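PDB 1YQE: D-aminoacyl-tRNA deacylase from Archaeoglobus fulgidus, which probably hydrolyses D-aminoacyl-tRNAs to free tRNA and D-amino acids, limiting the toxicity of mischarged tRNA, with zinc as its expected cofactor. Local coordinates for residues K33-E37 with F38-L42; K233-L237 with S238-Y242; L122-R125 with E126-R130; E260-V264 with A265-V269; G195-H198 with Y199-Q203. All coordinates share one frame; numbering follows the deposited sequence.

Interaction 1: K33-E37 with F38-L42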
loop_
_atom_site.group_PDB
_atom_site.type_symbol
_atom_site.label_atom_id
_atom_site.label_comp_id
_atom_site.label_asym_id
_atom_site.label_seq_id
_atom_site.Cartn_x
_atom_site.Cartn_y
_atom_site.Cartn_z
ATOM N N LYS A 33 -17.571 -16.531 -10.283
ATOM C CA LYS A 33 -17.236 -17.949 -10.262
ATOM C C LYS A 33 -16.736 -18.284 -8.869
ATOM O O LYS A 33 -15.901 -17.573 -8.315
ATOM C CB LYS A 33 -16.138 -18.272 -11.277
ATOM C CG LYS A 33 -16.570 -18.202 -12.728
ATOM C CD LYS A 33 -15.457 -18.705 -13.638
ATOM C CE LYS A 33 -15.881 -18.711 -15.097
ATOM N NZ LYS A 33 -14.811 -19.267 -15.970
ATOM N N ASP A 34 -17.257 -19.362 -8.299
ATOM C CA ASP A 34 -16.843 -19.777 -6.968
ATOM C C ASP A 34 -15.955 -21.005 -7.055
ATOM O O ASP A 34 -16.437 -22.114 -7.270
ATOM C CB ASP A 34 -18.066 -20.080 -6.100
ATOM C CG ASP A 34 -18.914 -18.851 -5.839
ATOM O OD1 ASP A 34 -19.943 -18.975 -5.143
ATOM O OD2 ASP A 34 -18.553 -17.759 -6.329
ATOM N N VAL A 35 -14.653 -20.796 -6.909
ATOM C CA VAL A 35 -13.689 -21.887 -6.948
ATOM C C VAL A 35 -12.981 -21.919 -5.605
ATOM O O VAL A 35 -12.709 -20.872 -5.015
ATOM C CB VAL A 35 -12.637 -21.688 -8.058
ATOM C CG1 VAL A 35 -13.317 -21.638 -9.415
ATOM C CG2 VAL A 35 -11.851 -20.413 -7.806
ATOM N N GLY A 36 -12.688 -23.121 -5.122
ATOM C CA GLY A 36 -12.022 -23.245 -3.841
ATOM C C GLY A 36 -12.738 -22.447 -2.768
ATOM O O GLY A 36 -13.968 -22.425 -2.710
ATOM N N GLU A 37 -11.962 -21.775 -1.927
ATOM C CA GLU A 37 -12.512 -20.975 -0.840
ATOM C C GLU A 37 -12.863 -19.548 -1.257
ATOM O O GLU A 37 -13.297 -18.752 -0.424
ATOM C CB GLU A 37 -11.504 -20.920 0.311
ATOM C CG GLU A 37 -10.120 -20.446 -0.123
ATOM C CD GLU A 37 -9.175 -20.220 1.044
ATOM O OE1 GLU A 37 -9.463 -19.335 1.877
ATOM O OE2 GLU A 37 -8.147 -20.927 1.128
ATOM N N PHE A 38 -12.697 -19.227 -2.536
ATOM C CA PHE A 38 -12.971 -17.870 -3.002
ATOM C C PHE A 38 -14.155 -17.671 -3.937
ATOM O O PHE A 38 -14.707 -18.613 -4.509
ATOM C CB PHE A 38 -11.737 -17.291 -3.706
ATOM C CG PHE A 38 -10.448 -17.522 -2.978
ATOM C CD1 PHE A 38 -9.653 -18.624 -3.279
ATOM C CD2 PHE A 38 -10.022 -16.637 -1.992
ATOM C CE1 PHE A 38 -8.449 -18.841 -2.612
ATOM C CE2 PHE A 38 -8.820 -16.846 -1.318
ATOM C CZ PHE A 38 -8.032 -17.949 -1.630
ATOM N N LYS A 39 -14.524 -16.403 -4.080
ATOM C CA LYS A 39 -15.587 -15.972 -4.971
ATOM C C LYS A 39 -14.839 -15.055 -5.932
ATOM O O LYS A 39 -14.393 -13.976 -5.548
ATOM C CB LYS A 39 -16.657 -15.181 -4.213
ATOM C CG LYS A 39 -17.401 -15.986 -3.157
ATOM C CD LYS A 39 -18.386 -15.124 -2.375
ATOM C CE LYS A 39 -19.498 -14.595 -3.263
ATOM N NZ LYS A 39 -20.282 -15.705 -3.870
ATOM N N LEU A 40 -14.675 -15.498 -7.171
ATOM C CA LEU A 40 -13.953 -14.711 -8.158
ATOM C C LEU A 40 -14.891 -14.010 -9.127
ATOM O O LEU A 40 -15.905 -14.571 -9.535
ATOM C CB LEU A 40 -12.999 -15.606 -8.951
ATOM C CG LEU A 40 -12.044 -16.513 -8.175
ATOM C CD1 LEU A 40 -11.244 -17.348 -9.168
ATOM C CD2 LEU A 40 -11.116 -15.681 -7.296
ATOM N N TYR A 41 -14.546 -12.779 -9.486
ATOM C CA TYR A 41 -15.331 -12.004 -10.435
ATOM C C TYR A 41 -14.375 -11.687 -11.571
ATOM O O TYR A 41 -13.361 -11.018 -11.369
ATOM C CB TYR A 41 -15.852 -10.716 -9.791
ATOM C CG TYR A 41 -16.701 -10.950 -8.559
ATOM C CD1 TYR A 41 -16.110 -11.206 -7.321
ATOM C CD2 TYR A 41 -18.093 -10.945 -8.634
ATOM C CE1 TYR A 41 -16.884 -11.452 -6.188
ATOM C CE2 TYR A 41 -18.878 -11.191 -7.507
ATOM C CZ TYR A 41 -18.266 -11.443 -6.288
ATOM O OH TYR A 41 -19.029 -11.689 -5.166
ATOM N N LEU A 42 -14.697 -12.175 -12.765
ATOM C CA LEU A 42 -13.835 -11.981 -13.920
ATOM C C LEU A 42 -14.386 -11.049 -14.990
ATOM O O LEU A 42 -15.594 -10.966 -15.209
ATOM C CB LEU A 42 -13.532 -13.334 -14.560
ATOM C CG LEU A 42 -13.085 -14.442 -13.606
ATOM C CD1 LEU A 42 -13.094 -15.779 -14.333
ATOM C CD2 LEU A 42 -11.707 -14.118 -13.065
HETATM O O HOH W 1 -15.839 -21.068 -4.024
#

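Interaction 2: K233-L237 with S238-Y242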
loop_
_atom_site.group_PDB
_atom_site.type_symbol
_atom_site.label_atom_id
_atom_site.label_comp_id
_atom_site.label_asym_id
_atom_site.label_seq_id
_atom_site.Cartn_x
_atom_site.Cartn_y
_atom_site.Cartn_z
ATOM N N LYS A 233 16.939 -5.543 2.519
ATOM C CA LYS A 233 15.870 -6.421 2.061
ATOM C C LYS A 233 14.667 -5.597 1.601
ATOM O O LYS A 233 14.029 -5.917 0.599
ATOM C CB LYS A 233 15.413 -7.362 3.182
ATOM C CG LYS A 233 14.125 -8.106 2.833
ATOM C CD LYS A 233 13.367 -8.610 4.064
ATOM C CE LYS A 233 14.063 -9.779 4.736
ATOM N NZ LYS A 233 13.203 -10.391 5.792
ATOM N N ALA A 234 14.351 -4.546 2.352
ATOM C CA ALA A 234 13.227 -3.680 2.013
ATOM C C ALA A 234 13.477 -2.961 0.686
ATOM O O ALA A 234 12.599 -2.898 -0.174
ATOM C CB ALA A 234 13.005 -2.657 3.124
ATOM N N VAL A 235 14.676 -2.415 0.535
ATOM C CA VAL A 235 15.043 -1.702 -0.685
ATOM C C VAL A 235 14.969 -2.609 -1.913
ATOM O O VAL A 235 14.353 -2.252 -2.917
ATOM C CB VAL A 235 16.466 -1.100 -0.558
ATOM C CG1 VAL A 235 17.047 -0.780 -1.931
ATOM C CG2 VAL A 235 16.408 0.164 0.284
ATOM N N LYS A 236 15.585 -3.783 -1.829
ATOM C CA LYS A 236 15.575 -4.709 -2.956
ATOM C C LYS A 236 14.168 -5.193 -3.268
ATOM O O LYS A 236 13.791 -5.330 -4.434
ATOM C CB LYS A 236 16.496 -5.901 -2.673
ATOM C CG LYS A 236 17.959 -5.527 -2.571
ATOM C CD LYS A 236 18.828 -6.728 -2.209
ATOM C CE LYS A 236 18.858 -7.766 -3.320
ATOM N NZ LYS A 236 19.758 -8.903 -2.977
ATOM N N LEU A 237 13.384 -5.442 -2.225
ATOM C CA LEU A 237 12.011 -5.902 -2.392
ATOM C C LEU A 237 11.167 -4.811 -3.058
ATOM O O LEU A 237 10.330 -5.089 -3.916
ATOM C CB LEU A 237 11.420 -6.259 -1.022
ATOM C CG LEU A 237 10.142 -7.097 -0.995
ATOM C CD1 LEU A 237 10.401 -8.440 -1.664
ATOM C CD2 LEU A 237 9.694 -7.299 0.450
ATOM N N SER A 238 11.401 -3.566 -2.660
ATOM C CA SER A 238 10.671 -2.426 -3.204
ATOM C C SER A 238 11.176 -2.009 -4.580
ATOM O O SER A 238 10.516 -1.241 -5.273
ATOM C CB SER A 238 10.789 -1.226 -2.258
ATOM O OG SER A 238 10.287 -1.529 -0.966
ATOM N N GLU A 239 12.340 -2.521 -4.969
ATOM C CA GLU A 239 12.969 -2.169 -6.243
ATOM C C GLU A 239 13.285 -0.674 -6.199
ATOM O O GLU A 239 13.248 0.032 -7.209
ATOM C CB GLU A 239 12.046 -2.525 -7.426
ATOM C CG GLU A 239 11.745 -4.030 -7.484
ATOM C CD GLU A 239 10.996 -4.480 -8.734
ATOM O OE1 GLU A 239 10.422 -5.590 -8.697
ATOM O OE2 GLU A 239 10.987 -3.748 -9.749
ATOM N N ALA A 240 13.624 -0.211 -4.999
ATOM C CA ALA A 240 13.948 1.186 -4.757
ATOM C C ALA A 240 15.366 1.552 -5.155
ATOM O O ALA A 240 16.283 0.732 -5.070
ATOM C CB ALA A 240 13.743 1.514 -3.287
ATOM N N GLU A 241 15.538 2.794 -5.590
ATOM C CA GLU A 241 16.854 3.295 -5.959
ATOM C C GLU A 241 17.260 4.351 -4.940
ATOM O O GLU A 241 18.317 4.966 -5.061
ATOM C CB GLU A 241 16.830 3.923 -7.358
ATOM C CG GLU A 241 16.716 2.926 -8.502
ATOM C CD GLU A 241 17.805 1.860 -8.465
ATOM O OE1 GLU A 241 18.974 2.198 -8.172
ATOM O OE2 GLU A 241 17.493 0.680 -8.741
ATOM N N TYR A 242 16.423 4.545 -3.924
ATOM C CA TYR A 242 16.687 5.563 -2.908
ATOM C C TYR A 242 16.117 5.215 -1.542
ATOM O O TYR A 242 15.215 4.392 -1.421
ATOM C CB TYR A 242 16.020 6.887 -3.293
ATOM C CG TYR A 242 16.379 7.459 -4.634
ATOM C CD1 TYR A 242 17.487 8.294 -4.783
ATOM C CD2 TYR A 242 15.600 7.186 -5.757
ATOM C CE1 TYR A 242 17.805 8.848 -6.017
ATOM C CE2 TYR A 242 15.914 7.734 -6.999
ATOM C CZ TYR A 242 17.014 8.563 -7.119
ATOM O OH TYR A 242 17.318 9.122 -8.337
#

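Interaction 3: L122-R125 with E126-R130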
loop_
_atom_site.group_PDB
_atom_site.type_symbol
_atom_site.label_atom_id
_atom_site.label_comp_id
_atom_site.label_asym_id
_atom_site.label_seq_id
_atom_site.Cartn_x
_atom_site.Cartn_y
_atom_site.Cartn_z
ATOM N N LEU A 122 -2.449 9.724 -6.877
ATOM C CA LEU A 122 -2.664 10.897 -7.714
ATOM C C LEU A 122 -4.091 10.935 -8.262
ATOM O O LEU A 122 -4.662 12.016 -8.444
ATOM C CB LEU A 122 -1.647 10.933 -8.858
ATOM C CG LEU A 122 -0.185 11.106 -8.431
ATOM C CD1 LEU A 122 0.698 11.145 -9.669
ATOM C CD2 LEU A 122 -0.015 12.387 -7.612
ATOM N N ALA A 123 -4.666 9.759 -8.515
ATOM C CA ALA A 123 -6.034 9.667 -9.023
ATOM C C ALA A 123 -7.010 10.011 -7.901
ATOM O O ALA A 123 -8.106 10.513 -8.149
ATOM C CB ALA A 123 -6.316 8.264 -9.548
ATOM N N LEU A 124 -6.606 9.728 -6.666
ATOM C CA LEU A 124 -7.434 10.033 -5.504
ATOM C C LEU A 124 -7.384 11.537 -5.252
ATOM O O LEU A 124 -8.413 12.180 -5.047
ATOM C CB LEU A 124 -6.917 9.284 -4.264
ATOM C CG LEU A 124 -7.653 9.536 -2.940
ATOM C CD1 LEU A 124 -9.080 9.021 -3.034
ATOM C CD2 LEU A 124 -6.915 8.843 -1.797
ATOM N N ARG A 125 -6.176 12.093 -5.273
ATOM C CA ARG A 125 -5.975 13.517 -5.046
ATOM C C ARG A 125 -6.907 14.324 -5.952
ATOM O O ARG A 125 -7.499 15.314 -5.532
ATOM C CB ARG A 125 -4.527 13.894 -5.344
ATOM C CG ARG A 125 -4.133 15.298 -4.887
ATOM C CD ARG A 125 -2.787 15.709 -5.476
ATOM N NE ARG A 125 -2.897 15.993 -6.904
ATOM C CZ ARG A 125 -1.874 16.308 -7.695
ATOM N NH1 ARG A 125 -0.643 16.381 -7.208
ATOM N NH2 ARG A 125 -2.087 16.559 -8.981
ATOM N N GLU A 126 -7.032 13.877 -7.196
ATOM C CA GLU A 126 -7.873 14.541 -8.181
ATOM C C GLU A 126 -9.355 14.568 -7.788
ATOM O O GLU A 126 -10.107 15.431 -8.244
ATOM C CB GLU A 126 -7.706 13.838 -9.532
ATOM C CG GLU A 126 -8.292 14.575 -10.714
ATOM C CD GLU A 126 -8.052 13.845 -12.024
ATOM O OE1 GLU A 126 -8.400 14.398 -13.089
ATOM O OE2 GLU A 126 -7.516 12.716 -11.988
ATOM N N ARG A 127 -9.767 13.636 -6.932
ATOM C CA ARG A 127 -11.163 13.536 -6.511
ATOM C C ARG A 127 -11.426 13.851 -5.038
ATOM O O ARG A 127 -12.581 13.860 -4.608
ATOM C CB ARG A 127 -11.684 12.121 -6.771
ATOM C CG ARG A 127 -11.601 11.635 -8.197
ATOM C CD ARG A 127 -12.066 10.191 -8.255
ATOM N NE ARG A 127 -12.197 9.692 -9.616
ATOM C CZ ARG A 127 -11.179 9.391 -10.412
ATOM N NH1 ARG A 127 -9.930 9.536 -9.988
ATOM N NH2 ARG A 127 -11.414 8.947 -11.640
ATOM N N LEU A 128 -10.373 14.096 -4.270
ATOM C CA LEU A 128 -10.520 14.357 -2.839
ATOM C C LEU A 128 -11.531 15.432 -2.443
ATOM O O LEU A 128 -12.149 15.335 -1.381
ATOM C CB LEU A 128 -9.162 14.693 -2.215
ATOM C CG LEU A 128 -8.182 13.539 -1.969
ATOM C CD1 LEU A 128 -6.899 14.090 -1.381
ATOM C CD2 LEU A 128 -8.796 12.527 -1.017
ATOM N N ASP A 129 -11.708 16.450 -3.280
ATOM C CA ASP A 129 -12.647 17.516 -2.945
ATOM C C ASP A 129 -14.115 17.097 -2.986
ATOM O O ASP A 129 -14.995 17.861 -2.582
ATOM C CB ASP A 129 -12.417 18.731 -3.841
ATOM C CG ASP A 129 -11.102 19.426 -3.542
ATOM O OD1 ASP A 129 -10.829 19.691 -2.353
ATOM O OD2 ASP A 129 -10.346 19.715 -4.491
ATOM N N ARG A 130 -14.380 15.888 -3.469
ATOM C CA ARG A 130 -15.745 15.378 -3.514
ATOM C C ARG A 130 -16.176 14.993 -2.102
ATOM O O ARG A 130 -17.368 14.978 -1.790
ATOM C CB ARG A 130 -15.847 14.158 -4.433
ATOM C CG ARG A 130 -15.955 14.492 -5.919
ATOM C CD ARG A 130 -16.191 13.231 -6.726
ATOM N NE ARG A 130 -17.313 12.463 -6.191
ATOM C CZ ARG A 130 -17.570 11.196 -6.495
ATOM N NH1 ARG A 130 -16.785 10.536 -7.337
ATOM N NH2 ARG A 130 -18.606 10.583 -5.940
#

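Interaction 4: E260-V264 with A265-V269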
loop_
_atom_site.group_PDB
_atom_site.type_symbol
_atom_site.label_atom_id
_atom_site.label_comp_id
_atom_site.label_asym_id
_atom_site.label_seq_id
_atom_site.Cartn_x
_atom_site.Cartn_y
_atom_site.Cartn_z
ATOM N N GLU A 260 24.532 2.499 5.982
ATOM C CA GLU A 260 25.099 1.172 5.781
ATOM C C GLU A 260 24.310 0.477 4.674
ATOM O O GLU A 260 24.883 -0.042 3.715
ATOM C CB GLU A 260 25.006 0.340 7.067
ATOM C CG GLU A 260 25.897 0.811 8.208
ATOM C CD GLU A 260 25.791 -0.072 9.447
ATOM O OE1 GLU A 260 24.721 -0.098 10.088
ATOM O OE2 GLU A 260 26.785 -0.749 9.783
ATOM N N ALA A 261 22.986 0.483 4.817
ATOM C CA ALA A 261 22.085 -0.146 3.855
ATOM C C ALA A 261 22.213 0.477 2.469
ATOM O O ALA A 261 22.224 -0.228 1.457
ATOM C CB ALA A 261 20.637 -0.041 4.349
ATOM N N ALA A 262 22.305 1.801 2.423
ATOM C CA ALA A 262 22.436 2.498 1.150
ATOM C C ALA A 262 23.689 2.029 0.416
ATOM O O ALA A 262 23.645 1.761 -0.786
ATOM C CB ALA A 262 22.489 4.007 1.380
ATOM N N GLU A 263 24.800 1.919 1.142
ATOM C CA GLU A 263 26.061 1.485 0.547
ATOM C C GLU A 263 25.989 0.051 0.028
ATOM O O GLU A 263 26.385 -0.226 -1.106
ATOM C CB GLU A 263 27.207 1.596 1.565
ATOM C CG GLU A 263 27.437 3.001 2.114
ATOM C CD GLU A 263 28.668 3.095 3.016
ATOM O OE1 GLU A 263 28.762 2.321 3.998
ATOM O OE2 GLU A 263 29.541 3.949 2.744
ATOM N N VAL A 264 25.479 -0.857 0.856
ATOM C CA VAL A 264 25.383 -2.259 0.472
ATOM C C VAL A 264 24.456 -2.505 -0.711
ATOM O O VAL A 264 24.741 -3.349 -1.561
ATOM C CB VAL A 264 24.917 -3.127 1.661
ATOM C CG1 VAL A 264 24.734 -4.572 1.216
ATOM C CG2 VAL A 264 25.940 -3.044 2.791
ATOM N N ALA A 265 23.352 -1.769 -0.770
ATOM C CA ALA A 265 22.387 -1.921 -1.853
ATOM C C ALA A 265 22.708 -1.027 -3.049
ATOM O O ALA A 265 22.115 -1.172 -4.116
ATOM C CB ALA A 265 20.985 -1.616 -1.343
ATOM N N GLY A 266 23.635 -0.095 -2.869
ATOM C CA GLY A 266 24.004 0.794 -3.960
ATOM C C GLY A 266 22.941 1.819 -4.302
ATOM O O GLY A 266 22.717 2.133 -5.474
ATOM N N VAL A 267 22.270 2.348 -3.285
ATOM C CA VAL A 267 21.239 3.346 -3.525
ATOM C C VAL A 267 21.611 4.661 -2.849
ATOM O O VAL A 267 22.496 4.695 -1.992
ATOM C CB VAL A 267 19.858 2.844 -3.033
ATOM C CG1 VAL A 267 19.477 1.573 -3.800
ATOM C CG2 VAL A 267 19.891 2.568 -1.529
ATOM N N GLU A 268 20.943 5.743 -3.243
ATOM C CA GLU A 268 21.228 7.059 -2.683
ATOM C C GLU A 268 20.282 7.488 -1.562
ATOM O O GLU A 268 19.077 7.259 -1.628
ATOM C CB GLU A 268 21.206 8.109 -3.801
ATOM C CG GLU A 268 21.277 9.548 -3.304
ATOM C CD GLU A 268 21.355 10.555 -4.440
ATOM O OE1 GLU A 268 20.542 10.459 -5.384
ATOM O OE2 GLU A 268 22.228 11.447 -4.381
ATOM N N VAL A 269 20.843 8.117 -0.532
ATOM C CA VAL A 269 20.053 8.607 0.597
ATOM C C VAL A 269 19.714 10.080 0.376
ATOM O O VAL A 269 20.600 10.882 0.087
ATOM C CB VAL A 269 20.829 8.511 1.928
ATOM C CG1 VAL A 269 19.975 9.066 3.064
ATOM C CG2 VAL A 269 21.212 7.072 2.214
#

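Interaction 5: G195-H198 with Y199-Q203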
loop_
_atom_site.group_PDB
_atom_site.type_symbol
_atom_site.label_atom_id
_atom_site.label_comp_id
_atom_site.label_asym_id
_atom_site.label_seq_id
_atom_site.Cartn_x
_atom_site.Cartn_y
_atom_site.Cartn_z
ATOM N N GLY A 195 11.682 6.850 9.110
ATOM C CA GLY A 195 11.408 7.945 10.022
ATOM C C GLY A 195 9.973 8.422 9.951
ATOM O O GLY A 195 9.261 8.130 8.988
ATOM N N GLY A 196 9.548 9.155 10.978
ATOM C CA GLY A 196 8.198 9.685 11.013
ATOM C C GLY A 196 7.229 8.942 11.916
ATOM O O GLY A 196 7.518 7.851 12.398
ATOM N N THR A 197 6.077 9.555 12.158
ATOM C CA THR A 197 5.037 8.946 12.972
ATOM C C THR A 197 4.283 7.948 12.087
ATOM O O THR A 197 4.522 7.893 10.879
ATOM C CB THR A 197 4.070 10.012 13.518
ATOM O OG1 THR A 197 3.679 10.893 12.458
ATOM C CG2 THR A 197 4.746 10.817 14.624
ATOM N N HIS A 198 3.377 7.174 12.680
ATOM C CA HIS A 198 2.633 6.151 11.943
ATOM C C HIS A 198 1.907 6.585 10.670
ATOM O O HIS A 198 1.637 5.752 9.801
ATOM C CB HIS A 198 1.645 5.434 12.877
ATOM C CG HIS A 198 0.586 6.326 13.444
ATOM N ND1 HIS A 198 0.873 7.415 14.239
ATOM C CD2 HIS A 198 -0.764 6.280 13.343
ATOM C CE1 HIS A 198 -0.252 8.002 14.604
ATOM N NE2 HIS A 198 -1.261 7.334 14.072
ATOM N N TYR A 199 1.580 7.868 10.552
ATOM C CA TYR A 199 0.902 8.347 9.348
ATOM C C TYR A 199 1.862 9.010 8.357
ATOM O O TYR A 199 1.432 9.710 7.437
ATOM C CB TYR A 199 -0.237 9.313 9.699
ATOM C CG TYR A 199 -1.495 8.627 10.199
ATOM C CD1 TYR A 199 -1.975 7.469 9.581
ATOM C CD2 TYR A 199 -2.224 9.151 11.267
ATOM C CE1 TYR A 199 -3.150 6.849 10.013
ATOM C CE2 TYR A 199 -3.406 8.539 11.710
ATOM C CZ TYR A 199 -3.861 7.389 11.077
ATOM O OH TYR A 199 -5.021 6.778 11.513
ATOM N N ALA A 200 3.158 8.790 8.560
ATOM C CA ALA A 200 4.203 9.318 7.675
ATOM C C ALA A 200 3.856 10.633 6.979
ATOM O O ALA A 200 3.578 10.650 5.780
ATOM C CB ALA A 200 4.554 8.265 6.630
ATOM N N PRO A 201 3.882 11.752 7.720
ATOM C CA PRO A 201 3.570 13.089 7.195
ATOM C C PRO A 201 4.431 13.514 6.002
ATOM O O PRO A 201 3.910 13.954 4.972
ATOM C CB PRO A 201 3.800 13.999 8.404
ATOM C CG PRO A 201 3.569 13.102 9.573
ATOM C CD PRO A 201 4.234 11.819 9.149
ATOM N N ARG A 202 5.747 13.392 6.144
ATOM C CA ARG A 202 6.657 13.780 5.068
ATOM C C ARG A 202 6.391 12.933 3.827
ATOM O O ARG A 202 6.224 13.464 2.725
ATOM C CB ARG A 202 8.122 13.611 5.501
ATOM C CG ARG A 202 8.547 14.413 6.740
ATOM C CD ARG A 202 8.583 15.921 6.492
ATOM N NE ARG A 202 7.248 16.514 6.455
ATOM C CZ ARG A 202 6.442 16.613 7.508
ATOM N NH1 ARG A 202 6.828 16.159 8.694
ATOM N NH2 ARG A 202 5.245 17.162 7.375
ATOM N N GLN A 203 6.346 11.617 4.010
ATOM C CA GLN A 203 6.105 10.702 2.896
ATOM C C GLN A 203 4.765 10.968 2.209
ATOM O O GLN A 203 4.648 10.832 0.993
ATOM C CB GLN A 203 6.172 9.247 3.373
ATOM C CG GLN A 203 7.549 8.829 3.880
ATOM C CD GLN A 203 7.691 8.972 5.384
ATOM O OE1 GLN A 203 7.289 9.979 5.966
ATOM N NE2 GLN A 203 8.273 7.961 6.021
HETATM O O HOH W 2 1.296 9.985 12.221
#

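Interaction 1: K33-E37 with F38-L42
Glu37 and Phe38 run side by side, and the CG methylene of Glu37 lies 3.6 Å from the centroid of the Phe38 ring, a CH-pi contact over its face. With Glu37 CG between its own backbone N and carbonyl carbon (chi1 54°), the chain swings over the ring, and the carboxylate plane is turned only 12° from it. Val35 and Leu40 instead cross at about a right angle, Val35 CG2 tight against Leu40 CD1 at 3.4 Å. Asp34 and Lys39 lie alongside each other on the other face, joined by a long salt bridge, Asp34 OD1 to Lys39 NZ 3.5 Å. A type II' turn from Val35 to Phe38 reverses the chain, and the positive phi of Gly36 suits glycine. Beyond it, paired bonds join Lys33 N to Leu40 O and Leu40 N to Lys33 O, each 2.7 Å. The hairpin has an apolar and a charged face: Phe38 packs on helix 61-65, and Val35 and Leu40 touch Tyr68. On the charged one Lys39 also bridges Glu32, probably easing its repulsion with Asp34.

Interaction 2: K233-L237 with S238-Y242
The carbonyl oxygen of Ala234 is gripped twice by one residue: Ser238 N donates to it over 2.8 Å in the usual helical bond, and Ser238 OG adds a second bond, also 2.8 Å. The two donors reach Ala234 O from opposite faces of the carbonyl plane, the hydroxyl standing 35° out of it. With chi1 at -59°, OG sits beside its own backbone N, which is why a small serine can turn both groups back on the same acceptor. An alanine at Ser238 would keep the backbone bond but is likely to leave Ala234 O without the second donor that Ser238 supplies. The helix then ends in a Schellman motif. Glu239 takes a positive phi of 63°, its N makes a weak bond to Lys236 O, and Ala240 N reaches back to Val235 O over 3.0 Å. This folds Ala240 under the last turn, with Val235 CG1 4.2 Å from Ala240 CB. Lys111 pairs with the Glu239 carboxylate and also bonds Leu237 O at the helix end. Helix 228-238 lies against strand 189-194, where Val235 and Ser238 touch Val192, while Ala234 and Leu237 reach strand 212-218; the chain itself leads on into strand 242-245.

Interaction 3: L122-R125 with E126-R130
Arg127 doubles back along the end of helix 114-125, passing the carbonyls of Leu124 and Ala123. Its CB lies 3.7 Å from Leu124 O; CG comes within 3.7 Å of Ala123 O, and CD runs on past the same oxygen. The chain is extended from CG to NE, and a bend at chi4 (73°) then turns NH1 back to the helix, where it donates to Ala123 O over 2.8 Å. That oxygen lies close to the guanidinium plane, whereas NH1 stands 39° above the plane of the carbonyl. NE and NH2 turn elsewhere, to salt bridges with Glu175 and Asp179 of helix 167-182, so bonds from all three nitrogens fix the rotation of the group. A leucine in place of Arg127 would probably cost Asp179 and Glu175 this positive mate, though Arg130 also bridges Glu175, and leave Ala123 O without its side-chain donor. Elsewhere on the helix end, Leu128 CD2 packs 3.7 Å from Leu124 CG, the leucines sharing contacts with Phe89 and Phe136 of the sheet. Arg127 N bonds Leu124 O over 2.7 Å, an i to i+3 bond of 3-10 type closing the C-terminal end of helix 114-125 before the loop to strand 135-138.

Interaction 4: E260-V264 with A265-V269
Val269 and Ala262 are brought together by two torsions. A chi1 of 179° sets Val269 CG2 beside its own backbone N, where it meets Ala262 CB at 3.4 Å, a close fit for two methyl carbons. Gly266, with a positive phi of 72°, bends the chain so that the residues after the helix come back along its last turn. Glycine adopts that conformation readily, and it is the C-prime residue of a Schellman motif: Val267 N donates to Ala262 O over 2.9 Å, and Gly266 N makes a weak bond to Glu263 O. Ala262 O also takes a weak bond from Gly266 N, so one carbonyl serves both residues at the turn. One residue earlier, Ala265 N keeps its regular bond to Ala261 O, 2.9 Å. Val267 places CG2 between its N and carbonyl carbon, which directs this methyl to 3.7 Å from Ala262 CA. The small methyl of Ala262 suits its place, since it lets Val269 come this close. The turn completes a beta-alpha-beta unit: strand 242-245, helix 252-265 and strand 268-271, an edge strand of the four-stranded parallel sheet. Val267 reaches Ile243 and Val235, and Ala261 packs on Leu231 and Val232 of helix 228-238.

Interaction 5: G195-H198 with Y199-Q203
Thr197 to Ala200 forms a type I turn, closed by Ala200 N bonding Thr197 O over 2.8 Å. Before it, Gly195 and Gly196 have positive phi, and a side chain on either would jam against the preceding carbonyl. Ala200 takes the N-cap position, and Pro201, needing no amide hydrogen, suits the first helical turn; its CD lies 3.5 Å from Thr197 OG1. A water bridges that hydroxyl and Tyr199 N, accepting from the latter. The His198 and Tyr199 side chains point the same way, rings oblique with planes 35° apart, His198 CD2 over the centre of the tyrosine ring. Tyr199 OH bonds Asp84 and His80; His80 lines the pocket holding pyrophosphate, about 8 Å from the tyrosine side chain. From the helix, Gln203 bends at chi2 (95°), and its NE2 reaches Gly195 O over 3.1 Å and also bonds Asn217. The segment thus links strand 189-194 to helix 201-209, held laterally by backbone bonds from Gly195 to Phe218 on strand 212-218 and from His198 to Val140.

All five contacts are local and follow in series, none nesting or crossing. From the N terminus, interaction 1 closes a hairpin at the edge of the mixed eight-stranded sheet. Interaction 3 ends helix 114-125 on the way to strand 135-138, at that sheet's other edge. Interaction 5 leads from strand 189-194 into helix 201-209 of the parallel-sheet region, and interactions 2 and 4 turn helices 228-238 and 252-265 toward the parallel strands 242-245 and 268-271. Interactions 2 and 4, centres about 10 Å apart, touch: Glu241 O lies 3.3 Å from Glu268 N, probably hydrogen-bonded. Interaction 1 is remote, its centre about 43 Å from that of interaction 4.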